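Local coordinates for peptide ABC transporter, peptide-binding protein (Thermus thermophilus, PDB 2D5W) that binds oligopeptides, a pentapeptide in this crystal, and probably delivers them to an ABC transporter for uptake into the cell, at residues 43-46 with 52-55. Numbering follows the deposited sequence.
Sequences PFIG and QNFP
Gly-46 and Phe-54 form the antiparallel hydrogen-bonded pair of a small two-stranded beta hairpin. Gly-46 N donates to Phe-54 O at 2.8 Å and Phe-54 N to Gly-46 O at 3.0 Å, closing the ring of such a pair. A CA-H...O contact from Asn-53 CA to Gly-46 O (3.3 Å) adds a second, weaker donor to that oxygen. The phenyl ring of Phe-54 folds back over its own partner: CG sits between backbone N and carbonyl carbon (chi1 72°), which brings CE1 to 3.5 Å from Gly-46 C and lays one ring face over Gly-46 N. Glycine suits this place because a beta carbon would run into CE1. Were Phe-54 an alanine, the Gly-46 peptide would probably lose the cover on that face. On the other face of the hairpin, Ile-45 CG2, anti to its backbone N, packs against Asn-53 CB at 3.8 Å. Ile-45 and Pro-55 form the non-hydrogen-bonded pair, where a proline, lacking an N-H, costs no cross-strand bond. Asn-53 OD1 accepts from Gly-151 N and ND2 donates to Thr-149 O, a double role that suits an amide, while the backbones of Phe-44 and Ile-45 both pair with Ile-153, a classic bulge. The N and O of Gly-46 and Phe-54 thus satisfy each other beneath a phenyl ring, and the asparagine amide links the hairpin to the 149-151 backbone of the same chain.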
loop_
_atom_site.group_PDB
_atom_site.type_symbol
_atom_site.label_atom_id
_atom_site.label_comp_id
_atom_site.label_asym_id
_atom_site.label_seq_id
_atom_site.Cartn_x
_atom_site.Cartn_y
_atom_site.Cartn_z
ATOM N N PRO A 43 -12.916 -0.987 -11.105
ATOM C CA PRO A 43 -12.774 0.456 -11.298
ATOM C C PRO A 43 -13.492 0.919 -12.562
ATOM O O PRO A 43 -13.950 0.105 -13.366
ATOM C CB PRO A 43 -11.268 0.625 -11.419
ATOM C CG PRO A 43 -10.877 -0.609 -12.197
ATOM C CD PRO A 43 -11.693 -1.701 -11.521
ATOM N N PHE A 44 -13.606 2.232 -12.724
ATOM C CA PHE A 44 -14.206 2.782 -13.931
ATOM C C PHE A 44 -13.139 2.647 -15.012
ATOM O O PHE A 44 -13.419 2.233 -16.136
ATOM C CB PHE A 44 -14.568 4.256 -13.734
ATOM C CG PHE A 44 -15.748 4.474 -12.832
ATOM C CD1 PHE A 44 -15.653 5.311 -11.726
ATOM C CD2 PHE A 44 -16.958 3.838 -13.087
ATOM C CE1 PHE A 44 -16.744 5.510 -10.886
ATOM C CE2 PHE A 44 -18.054 4.029 -12.254
ATOM C CZ PHE A 44 -17.948 4.868 -11.151
ATOM N N ILE A 45 -11.910 2.993 -14.640
ATOM C CA ILE A 45 -10.752 2.920 -15.522
ATOM C C ILE A 45 -9.700 2.059 -14.829
ATOM O O ILE A 45 -9.339 2.320 -13.679
ATOM C CB ILE A 45 -10.147 4.321 -15.773
ATOM C CG1 ILE A 45 -11.196 5.242 -16.407
ATOM C CG2 ILE A 45 -8.902 4.204 -16.654
ATOM C CD1 ILE A 45 -11.716 4.771 -17.748
ATOM N N GLY A 46 -9.221 1.028 -15.516
ATOM C CA GLY A 46 -8.202 0.173 -14.935
ATOM C C GLY A 46 -6.827 0.533 -15.469
ATOM O O GLY A 46 -6.696 1.438 -16.294
ATOM N N GLN A 52 -1.010 0.866 -19.170
ATOM C CA GLN A 52 -1.939 1.699 -19.922
ATOM C C GLN A 52 -3.307 1.727 -19.267
ATOM O O GLN A 52 -3.782 0.713 -18.739
ATOM C CB GLN A 52 -2.134 1.158 -21.336
ATOM C CG GLN A 52 -0.873 0.835 -22.094
ATOM C CD GLN A 52 -1.174 0.104 -23.384
ATOM O OE1 GLN A 52 -1.892 -0.897 -23.387
ATOM N NE2 GLN A 52 -0.627 0.596 -24.488
ATOM N N ASN A 53 -3.944 2.891 -19.304
ATOM C CA ASN A 53 -5.292 3.009 -18.777
ATOM C C ASN A 53 -6.175 2.250 -19.757
ATOM O O ASN A 53 -5.912 2.247 -20.962
ATOM C CB ASN A 53 -5.776 4.462 -18.767
ATOM C CG ASN A 53 -5.132 5.297 -17.687
ATOM O OD1 ASN A 53 -4.768 4.793 -16.627
ATOM N ND2 ASN A 53 -5.012 6.595 -17.940
ATOM N N PHE A 54 -7.209 1.594 -19.250
ATOM C CA PHE A 54 -8.137 0.906 -20.128
ATOM C C PHE A 54 -9.509 0.951 -19.473
ATOM O O PHE A 54 -9.629 1.007 -18.252
ATOM C CB PHE A 54 -7.676 -0.532 -20.441
ATOM C CG PHE A 54 -7.807 -1.499 -19.299
ATOM C CD1 PHE A 54 -6.891 -1.507 -18.251
ATOM C CD2 PHE A 54 -8.835 -2.435 -19.294
ATOM C CE1 PHE A 54 -7.000 -2.437 -17.217
ATOM C CE2 PHE A 54 -8.954 -3.364 -18.268
ATOM C CZ PHE A 54 -8.035 -3.367 -17.226
ATOM N N PRO A 55 -10.572 0.955 -20.282
ATOM C CA PRO A 55 -11.900 1.014 -19.674
ATOM C C PRO A 55 -12.378 -0.282 -19.040
ATOM O O PRO A 55 -12.172 -1.360 -19.585
ATOM C CB PRO A 55 -12.784 1.450 -20.838
ATOM C CG PRO A 55 -12.149 0.757 -22.001
ATOM C CD PRO A 55 -10.657 0.926 -21.754
#